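Local structure of FAD:protein FMN transferase (Vibrio cholerae, 6NXI) at residues 133-138 against 147-152; 189-192 against 197-200. The protein probably transfers the FMN part of FAD to the hydroxyl of a threonine in a target flavoprotein, using magnesium or manganese. All coordinates share one frame; numbering follows the deposited sequence.

Contact 1 of 2, residues 133-138 against 147-152; sequences EHLTIE and PELYVD. With FAD (flavin-adenine dinucleotide), chain B.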
ATOM      1  N   GLU A 133      -1.219  -3.012 -19.739  1.00 30.57           N
ATOM      2  CA  GLU A 133      -1.904  -3.602 -20.925  1.00 33.51           C
ATOM      3  C   GLU A 133      -1.334  -4.997 -21.187  1.00 32.78           C
ATOM      4  O   GLU A 133      -2.052  -5.809 -21.862  1.00 33.06           O
ATOM      5  CB  GLU A 133      -1.781  -2.692 -22.147  1.00 35.04           C
ATOM      6  CG  GLU A 133      -0.348  -2.528 -22.664  1.00 38.09           C
ATOM      7  CD  GLU A 133       0.563  -1.527 -21.959  1.00 39.07           C
ATOM      8  OE1 GLU A 133       0.084  -0.836 -20.990  1.00 35.40           O
ATOM      9  OE2 GLU A 133       1.750  -1.349 -22.476  1.00 42.16           O
ATOM     10  N   HIS A 134      -0.120  -5.278 -20.707  1.00 32.00           N
ATOM     11  CA  HIS A 134       0.615  -6.547 -20.950  1.00 31.78           C
ATOM     12  C   HIS A 134       0.104  -7.670 -20.047  1.00 31.73           C
ATOM     13  O   HIS A 134       0.476  -8.844 -20.303  1.00 34.49           O
ATOM     14  CB  HIS A 134       2.121  -6.397 -20.815  1.00 31.95           C
ATOM     15  CG  HIS A 134       2.753  -5.458 -21.781  1.00 32.54           C
ATOM     16  ND1 HIS A 134       2.826  -5.708 -23.166  1.00 33.50           N
ATOM     17  CD2 HIS A 134       3.387  -4.295 -21.566  1.00 32.35           C
ATOM     18  CE1 HIS A 134       3.464  -4.711 -23.742  1.00 34.78           C
ATOM     19  NE2 HIS A 134       3.844  -3.834 -22.772  1.00 34.52           N
ATOM     20  N   LEU A 135      -0.682  -7.328 -19.025  1.00 31.39           N
ATOM     21  CA  LEU A 135      -1.104  -8.252 -17.956  1.00 30.89           C
ATOM     22  C   LEU A 135      -2.600  -8.510 -18.137  1.00 33.58           C
ATOM     23  O   LEU A 135      -3.359  -7.530 -18.163  1.00 34.10           O
ATOM     24  CB  LEU A 135      -0.821  -7.605 -16.592  1.00 28.72           C
ATOM     25  CG  LEU A 135      -1.207  -8.446 -15.367  1.00 28.63           C
ATOM     26  CD1 LEU A 135      -0.415  -9.748 -15.294  1.00 28.59           C
ATOM     27  CD2 LEU A 135      -0.998  -7.653 -14.099  1.00 29.20           C
ATOM     28  N   THR A 136      -3.015  -9.774 -18.182  1.00 35.18           N
ATOM     29  CA  THR A 136      -4.460 -10.109 -18.212  1.00 36.92           C
ATOM     30  C   THR A 136      -4.770 -11.196 -17.177  1.00 35.66           C
ATOM     31  O   THR A 136      -3.897 -12.050 -16.852  1.00 36.89           O
ATOM     32  CB  THR A 136      -4.907 -10.424 -19.647  1.00 39.55           C
ATOM     33  OG1 THR A 136      -3.999 -11.365 -20.206  1.00 41.72           O
ATOM     34  CG2 THR A 136      -4.898  -9.201 -20.538  1.00 39.28           C
ATOM     35  N   ILE A 137      -6.032 -11.168 -16.729  1.00 35.81           N
ATOM     36  CA  ILE A 137      -6.606 -12.196 -15.825  1.00 35.37           C
ATOM     37  C   ILE A 137      -7.582 -13.051 -16.633  1.00 36.86           C
ATOM     38  O   ILE A 137      -8.424 -12.493 -17.373  1.00 37.25           O
ATOM     39  CB  ILE A 137      -7.282 -11.545 -14.617  1.00 36.17           C
ATOM     40  CG1 ILE A 137      -6.250 -10.800 -13.769  1.00 36.67           C
ATOM     41  CG2 ILE A 137      -8.043 -12.593 -13.836  1.00 36.51           C
ATOM     42  CD1 ILE A 137      -6.846 -10.132 -12.551  1.00 38.45           C
ATOM     43  N   GLU A 138      -7.407 -14.365 -16.535  1.00 37.91           N
ATOM     44  CA  GLU A 138      -8.302 -15.360 -17.190  1.00 40.95           C
ATOM     45  C   GLU A 138      -8.595 -16.430 -16.125  1.00 38.57           C
ATOM     46  O   GLU A 138      -7.670 -17.236 -15.813  1.00 39.67           O
ATOM     47  CB  GLU A 138      -7.668 -15.969 -18.446  1.00 44.49           C
ATOM     48  CG  GLU A 138      -7.522 -15.003 -19.618  1.00 46.98           C
ATOM     49  CD  GLU A 138      -7.021 -15.663 -20.888  1.00 50.97           C
ATOM     50  OE1 GLU A 138      -7.865 -16.223 -21.612  1.00 52.27           O
ATOM     51  OE2 GLU A 138      -5.784 -15.669 -21.121  1.00 54.12           O
ATOM     52  N   PRO A 147       7.580 -11.659 -22.247  1.00 38.57           N
ATOM     53  CA  PRO A 147       8.287 -12.509 -21.287  1.00 38.18           C
ATOM     54  C   PRO A 147       8.930 -11.789 -20.095  1.00 37.66           C
ATOM     55  O   PRO A 147       9.066 -12.396 -19.071  1.00 39.00           O
ATOM     56  CB  PRO A 147       9.352 -13.233 -22.135  1.00 39.89           C
ATOM     57  CG  PRO A 147       9.489 -12.407 -23.392  1.00 40.83           C
ATOM     58  CD  PRO A 147       8.151 -11.741 -23.606  1.00 39.93           C
ATOM     59  N   GLU A 148       9.318 -10.524 -20.244  1.00 34.06           N
ATOM     60  CA  GLU A 148      10.170  -9.838 -19.245  1.00 34.57           C
ATOM     61  C   GLU A 148       9.292  -9.111 -18.216  1.00 31.59           C
ATOM     62  O   GLU A 148       9.876  -8.370 -17.380  1.00 30.26           O
ATOM     63  CB  GLU A 148      11.093  -8.824 -19.939  1.00 35.26           C
ATOM     64  CG  GLU A 148      11.948  -9.419 -21.042  1.00 40.68           C
ATOM     65  CD  GLU A 148      11.336  -9.465 -22.439  1.00 44.65           C
ATOM     66  OE1 GLU A 148      10.125  -9.140 -22.597  1.00 42.31           O
ATOM     67  OE2 GLU A 148      12.100  -9.806 -23.401  1.00 52.96           O
ATOM     68  N   LEU A 149       7.962  -9.190 -18.350  1.00 30.79           N
ATOM     69  CA  LEU A 149       7.015  -8.436 -17.484  1.00 30.41           C
ATOM     70  C   LEU A 149       7.361  -8.805 -16.049  1.00 29.20           C
ATOM     71  O   LEU A 149       7.588  -9.985 -15.792  1.00 30.91           O
ATOM     72  CB  LEU A 149       5.544  -8.761 -17.783  1.00 30.30           C
ATOM     73  CG  LEU A 149       4.561  -7.667 -17.354  1.00 30.52           C
ATOM     74  CD1 LEU A 149       4.569  -6.503 -18.322  1.00 30.52           C
ATOM     75  CD2 LEU A 149       3.170  -8.222 -17.235  1.00 30.17           C
ATOM     76  N   TYR A 150       7.427  -7.827 -15.153  1.00 29.12           N
ATOM     77  CA  TYR A 150       7.773  -8.082 -13.734  1.00 27.77           C
ATOM     78  C   TYR A 150       6.766  -7.308 -12.889  1.00 25.46           C
ATOM     79  O   TYR A 150       6.751  -6.081 -12.912  1.00 25.86           O
ATOM     80  CB  TYR A 150       9.212  -7.649 -13.482  1.00 27.93           C
ATOM     81  CG  TYR A 150       9.814  -7.983 -12.138  1.00 26.59           C
ATOM     82  CD1 TYR A 150       9.336  -7.414 -10.963  1.00 25.38           C
ATOM     83  CD2 TYR A 150      10.884  -8.861 -12.019  1.00 27.63           C
ATOM     84  CE1 TYR A 150       9.875  -7.746  -9.738  1.00 25.22           C
ATOM     85  CE2 TYR A 150      11.438  -9.197 -10.789  1.00 26.53           C
ATOM     86  CZ  TYR A 150      10.955  -8.604  -9.637  1.00 26.40           C
ATOM     87  OH  TYR A 150      11.518  -8.969  -8.441  1.00 26.88           O
ATOM     88  N   VAL A 151       5.873  -8.029 -12.231  1.00 23.20           N
ATOM     89  CA  VAL A 151       4.775  -7.437 -11.416  1.00 22.48           C
ATOM     90  C   VAL A 151       5.310  -7.306  -9.994  1.00 22.57           C
ATOM     91  O   VAL A 151       5.930  -8.251  -9.471  1.00 21.96           O
ATOM     92  CB  VAL A 151       3.519  -8.337 -11.454  1.00 24.61           C
ATOM     93  CG1 VAL A 151       2.476  -7.848 -10.495  1.00 22.85           C
ATOM     94  CG2 VAL A 151       2.947  -8.433 -12.862  1.00 25.18           C
ATOM     95  N   ASP A 152       5.058  -6.144  -9.411  1.00 21.54           N
ATOM     96  CA  ASP A 152       5.457  -5.748  -8.047  1.00 21.20           C
ATOM     97  C   ASP A 152       4.177  -5.399  -7.293  1.00 19.92           C
ATOM     98  O   ASP A 152       3.438  -4.514  -7.766  1.00 20.85           O
ATOM     99  CB  ASP A 152       6.357  -4.536  -8.181  1.00 21.28           C
ATOM    100  CG  ASP A 152       6.807  -3.931  -6.872  1.00 22.59           C
ATOM    101  OD1 ASP A 152       6.411  -4.407  -5.824  1.00 21.28           O
ATOM    102  OD2 ASP A 152       7.609  -2.981  -6.951  1.00 22.97           O
TER
HETATM  103  PA  FAD B 500       3.559   2.497  -1.223  1.00 22.05           P
HETATM  104  O1A FAD B 500       3.656   3.978  -1.299  1.00 24.13           O
HETATM  105  O2A FAD B 500       2.334   1.868  -0.688  1.00 20.86           O
HETATM  106  O5B FAD B 500       3.858   1.857  -2.657  1.00 22.90           O
HETATM  107  C5B FAD B 500       5.201   2.092  -3.158  1.00 22.16           C
HETATM  108  C4B FAD B 500       5.817   0.818  -3.683  1.00 22.37           C
HETATM  109  O4B FAD B 500       5.058   0.257  -4.782  1.00 23.87           O
HETATM  110  C3B FAD B 500       7.227   1.051  -4.223  1.00 22.28           C
HETATM  111  O3B FAD B 500       8.186   0.816  -3.190  1.00 23.50           O
HETATM  112  C2B FAD B 500       7.320   0.064  -5.392  1.00 22.17           C
HETATM  113  O2B FAD B 500       7.651  -1.230  -4.941  1.00 23.01           O
HETATM  114  C1B FAD B 500       5.892   0.076  -5.923  1.00 23.37           C
HETATM  115  N9A FAD B 500       5.566   1.117  -6.874  1.00 22.93           N
HETATM  116  C8A FAD B 500       6.264   2.299  -7.159  1.00 21.95           C
HETATM  117  N7A FAD B 500       5.596   3.070  -7.983  1.00 22.65           N
HETATM  118  C5A FAD B 500       4.445   2.381  -8.311  1.00 21.88           C
HETATM  119  C6A FAD B 500       3.378   2.688  -9.167  1.00 22.87           C
HETATM  120  N6A FAD B 500       3.249   3.849  -9.834  1.00 23.64           N
HETATM  121  N1A FAD B 500       2.370   1.794  -9.215  1.00 22.41           N
HETATM  122  C2A FAD B 500       2.491   0.639  -8.530  1.00 21.94           C
HETATM  123  N3A FAD B 500       3.452   0.243  -7.685  1.00 22.57           N
HETATM  124  C4A FAD B 500       4.418   1.176  -7.631  1.00 22.14           C
HETATM  125  N1  FAD B 500      11.056  -5.251   1.468  1.00 26.98           N
HETATM  126  C2  FAD B 500      12.266  -5.847   1.749  1.00 29.64           C
HETATM  127  O2  FAD B 500      13.291  -5.145   1.902  1.00 29.26           O
HETATM  128  N3  FAD B 500      12.385  -7.191   1.902  1.00 28.29           N
HETATM  129  C4  FAD B 500      11.319  -8.041   1.761  1.00 29.02           C
HETATM  130  O4  FAD B 500      11.465  -9.251   1.873  1.00 31.52           O
HETATM  131  C4X FAD B 500      10.045  -7.463   1.444  1.00 26.44           C
HETATM  132  N5  FAD B 500       9.004  -8.256   1.289  1.00 25.72           N
HETATM  133  C5X FAD B 500       7.794  -7.680   0.976  1.00 24.85           C
HETATM  134  C6  FAD B 500       6.672  -8.511   0.781  1.00 25.15           C
HETATM  135  C7  FAD B 500       5.422  -8.019   0.468  1.00 25.26           C
HETATM  136  C7M FAD B 500       4.261  -8.968   0.279  1.00 26.33           C
HETATM  137  C8  FAD B 500       5.262  -6.617   0.357  1.00 23.59           C
HETATM  138  C8M FAD B 500       3.931  -6.007   0.004  1.00 25.24           C
HETATM  139  C9  FAD B 500       6.368  -5.781   0.543  1.00 23.77           C
HETATM  140  C9A FAD B 500       7.638  -6.281   0.861  1.00 24.19           C
HETATM  141  N10 FAD B 500       8.771  -5.475   1.028  1.00 26.22           N
HETATM  142  C10 FAD B 500      10.004  -6.029   1.323  1.00 25.71           C
HETATM  143  C1' FAD B 500       8.641  -4.002   0.981  1.00 28.54           C
HETATM  144  C2' FAD B 500       8.527  -3.431  -0.386  1.00 29.15           C
HETATM  145  O2' FAD B 500       9.717  -3.674  -1.131  1.00 29.82           O
HETATM  146  C3' FAD B 500       8.310  -1.912  -0.280  1.00 27.88           C
HETATM  147  O3' FAD B 500       9.403  -1.252   0.319  1.00 28.85           O
HETATM  148  C4' FAD B 500       7.113  -1.508   0.561  1.00 29.45           C
HETATM  149  O4' FAD B 500       6.043  -2.404   0.308  1.00 27.38           O
HETATM  150  C5' FAD B 500       6.735  -0.057   0.340  1.00 27.11           C
HETATM  151  O5' FAD B 500       5.473   0.181   1.012  1.00 27.88           O
HETATM  152  P   FAD B 500       4.967   1.669   1.198  1.00 25.29           P
HETATM  153  O1P FAD B 500       6.038   2.548   1.664  1.00 28.57           O
HETATM  154  O2P FAD B 500       3.666   1.464   1.941  1.00 26.96           O
HETATM  155  O3P FAD B 500       4.758   2.013  -0.338  1.00 26.71           O

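Contact 2 of 2, residues 189-192 against 197-200; sequences GLNR and WRIA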
ATOM      1  N   GLY A 189     -13.905  -0.913  16.358  1.00 23.33           N
ATOM      2  CA  GLY A 189     -14.393  -0.812  17.739  1.00 23.32           C
ATOM      3  C   GLY A 189     -13.632   0.214  18.523  1.00 23.69           C
ATOM      4  O   GLY A 189     -13.331   1.289  17.959  1.00 25.45           O
ATOM      5  N   LEU A 190     -13.290  -0.103  19.761  1.00 23.18           N
ATOM      6  CA  LEU A 190     -12.853   0.872  20.773  1.00 24.00           C
ATOM      7  C   LEU A 190     -11.514   0.451  21.383  1.00 25.26           C
ATOM      8  O   LEU A 190     -11.235  -0.758  21.520  1.00 24.77           O
ATOM      9  CB  LEU A 190     -13.920   0.961  21.858  1.00 24.95           C
ATOM     10  CG  LEU A 190     -15.320   1.346  21.391  1.00 25.93           C
ATOM     11  CD1 LEU A 190     -16.281   1.164  22.527  1.00 27.94           C
ATOM     12  CD2 LEU A 190     -15.367   2.752  20.814  1.00 26.61           C
ATOM     13  N   ASN A 191     -10.719   1.442  21.778  1.00 23.24           N
ATOM     14  CA  ASN A 191      -9.398   1.254  22.426  1.00 24.58           C
ATOM     15  C   ASN A 191      -9.589   0.973  23.914  1.00 25.21           C
ATOM     16  O   ASN A 191     -10.751   0.696  24.344  1.00 25.84           O
ATOM     17  CB  ASN A 191      -8.473   2.431  22.108  1.00 23.16           C
ATOM     18  CG  ASN A 191      -8.749   3.687  22.925  1.00 24.08           C
ATOM     19  OD1 ASN A 191      -9.605   3.676  23.807  1.00 24.44           O
ATOM     20  ND2 ASN A 191      -8.110   4.792  22.555  1.00 25.74           N
ATOM     21  N   ARG A 192      -8.483   0.921  24.649  1.00 26.92           N
ATOM     22  CA  ARG A 192      -8.516   0.434  26.049  1.00 29.49           C
ATOM     23  C   ARG A 192      -9.246   1.455  26.932  1.00 28.99           C
ATOM     24  O   ARG A 192      -9.776   1.029  27.962  1.00 29.38           O
ATOM     25  CB  ARG A 192      -7.117   0.174  26.608  1.00 33.02           C
ATOM     26  CG  ARG A 192      -6.238   1.380  26.891  1.00 38.82           C
ATOM     27  CD  ARG A 192      -4.854   0.815  27.222  1.00 44.25           C
ATOM     28  NE  ARG A 192      -3.975   1.629  28.056  1.00 50.44           N
ATOM     29  CZ  ARG A 192      -3.550   2.853  27.758  1.00 54.41           C
ATOM     30  NH1 ARG A 192      -3.937   3.452  26.639  1.00 56.54           N
ATOM     31  NH2 ARG A 192      -2.754   3.484  28.608  1.00 54.76           N
ATOM     32  N   TRP A 197     -10.288   4.187  18.169  1.00 22.69           N
ATOM     33  CA  TRP A 197      -8.803   4.166  18.122  1.00 22.15           C
ATOM     34  C   TRP A 197      -8.307   5.475  17.510  1.00 23.45           C
ATOM     35  O   TRP A 197      -8.919   5.914  16.508  1.00 24.11           O
ATOM     36  CB  TRP A 197      -8.327   2.977  17.258  1.00 20.83           C
ATOM     37  CG  TRP A 197      -8.686   1.625  17.812  1.00 21.75           C
ATOM     38  CD1 TRP A 197      -9.823   0.914  17.543  1.00 22.24           C
ATOM     39  CD2 TRP A 197      -7.946   0.848  18.752  1.00 21.57           C
ATOM     40  NE1 TRP A 197      -9.862  -0.218  18.300  1.00 22.21           N
ATOM     41  CE2 TRP A 197      -8.719  -0.309  19.034  1.00 21.16           C
ATOM     42  CE3 TRP A 197      -6.710   0.981  19.382  1.00 22.02           C
ATOM     43  CZ2 TRP A 197      -8.261  -1.319  19.870  1.00 21.54           C
ATOM     44  CZ3 TRP A 197      -6.254  -0.016  20.228  1.00 22.09           C
ATOM     45  CH2 TRP A 197      -7.036  -1.154  20.478  1.00 22.04           C
ATOM     46  N   ARG A 198      -7.163   5.956  17.976  1.00 24.14           N
ATOM     47  CA  ARG A 198      -6.616   7.292  17.616  1.00 25.34           C
ATOM     48  C   ARG A 198      -5.410   7.095  16.705  1.00 24.82           C
ATOM     49  O   ARG A 198      -4.483   6.309  17.004  1.00 24.21           O
ATOM     50  CB  ARG A 198      -6.295   8.079  18.902  1.00 29.16           C
ATOM     51  CG  ARG A 198      -7.531   8.344  19.751  1.00 34.30           C
ATOM     52  CD  ARG A 198      -7.301   8.902  21.149  1.00 41.52           C
ATOM     53  NE  ARG A 198      -7.154  10.358  21.041  1.00 46.90           N
ATOM     54  CZ  ARG A 198      -6.120  11.100  21.459  1.00 52.99           C
ATOM     55  NH1 ARG A 198      -5.072  10.577  22.084  1.00 54.32           N
ATOM     56  NH2 ARG A 198      -6.155  12.410  21.259  1.00 54.98           N
ATOM     57  N   ILE A 199      -5.429   7.713  15.508  1.00 24.20           N
ATOM     58  CA  ILE A 199      -4.225   7.643  14.651  1.00 24.49           C
ATOM     59  C   ILE A 199      -3.774   9.090  14.462  1.00 25.17           C
ATOM     60  O   ILE A 199      -4.565  10.007  14.624  1.00 26.64           O
ATOM     61  CB  ILE A 199      -4.504   6.925  13.310  1.00 26.65           C
ATOM     62  CG1 ILE A 199      -5.406   7.804  12.460  1.00 28.33           C
ATOM     63  CG2 ILE A 199      -5.096   5.514  13.542  1.00 27.69           C
ATOM     64  CD1 ILE A 199      -5.502   7.356  11.037  1.00 30.18           C
ATOM     65  N   ALA A 200      -2.526   9.289  14.124  1.00 26.24           N
ATOM     66  CA  ALA A 200      -1.985  10.642  13.863  1.00 28.13           C
ATOM     67  C   ALA A 200      -1.708  10.821  12.381  1.00 27.73           C
ATOM     68  O   ALA A 200      -1.142   9.924  11.741  1.00 27.73           O
ATOM     69  CB  ALA A 200      -0.757  10.845  14.711  1.00 28.43           C
TER
HETATM   70  O   HOH W   1     -11.902   2.680  15.559  1.00 30.71           O

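Contact 1 of 2, residues 133-138 against 147-152
L149 points its forked end at H134 and L135, one methyl for each. Its CD1 presses on the CB of H134 at 3.5 Å. The CB of H134 faces the leucine, and chi1 of -62° sets the ring beside the backbone N of H134. There the same methyl meets the imidazole at an oblique angle, with L149 CD1 4.0 Å from H134 CG. D145 OD1 takes the ring's ND1 in a hydrogen bond, and E133 CG lies over one face of the imidazole. The second methyl, L149 CD2, meets L135 CB at 4.1 Å. L135 carries its CG anti to the backbone N (chi1 -180°) and reaches V151 with one methyl, L135 CD2 to V151 CG2 at 4.2 Å. F62 of helix 58-64 touches both L135 and V151, and V81 of helix 75-90 also packs on L135. The contact itself is apolar and largely buried. One residue beyond V151, D152 OD2 accepts a hydrogen bond from FAD O2B at 2.7 Å. The other carboxylate oxygen, D152 OD1, is hydrogen-bonded to S154 OG. The end of the 3-10 turn and the start of strand 135-138 thus pack on the loop 147-152, whose D152 belongs to the FAD pocket of this ApbE-family protein and holds the adenosine ribose.

Contact 2 of 2, residues 189-192 against 197-200
N191 OD1 receives two backbone N-H groups, from D193 and V195, while CA and CB of the same residue lie on the indole of W197. The bond to D193 N closes an Asx turn. Together the two bonds fix the rotation of the amide, and chi1 of N191 (78°) sets its CG between the backbone N and the carbonyl carbon. N191 CA stands over the six-membered ring of W197, 3.7 Å from its centroid and only 7° off the normal, which is a CH-pi contact. N191 CB lies over the same face, 3.6 Å from W197 CE3. L190 C is on this face too, toward the rim, and L190 O comes obliquely to within 3.4 Å of W197 CZ2. Further along, G189 O approaches W197 CD1 obliquely at 3.6 Å. The ring is held by its own N-H as well, since W197 NE1 is hydrogen-bonded to K188 O. W197 also packs on L187 of strand 184-188 and on K22 and I24 of strand 17-24. A water lies in the plane of the indole at its edge. The water oxygen is within reach of G189 O, at 3.1 Å, and accepts a weak bond from W197 N. The chemistry implies a division of labour: hydrogen bonds set the rotation of the amide and occupy the indole N-H, while packing and CH-pi contact join the ring to the 189-192 backbone.

In the fold
Both contacts are local closures, and they follow one another along the chain without nesting or crossing. Contact 1 comes first. The chain runs up strand 135-138, turns back through strand 141-144, and returns with 147-152 before helix 157-171. This ties the edge strand of a small antiparallel sheet to the loop that enters the FAD pocket. The chain then passes through helix 157-171 and strands 177-181 and 184-188 of the large antiparallel sheet. Contact 2 closes the loop between strand 184-188 and strand 199-203, which pairs with strand 211-215. The centres of contact 1 and contact 2 are about 39 Å apart, on opposite sides of the chain's centre. Contact 2 lies away from the annotated sites.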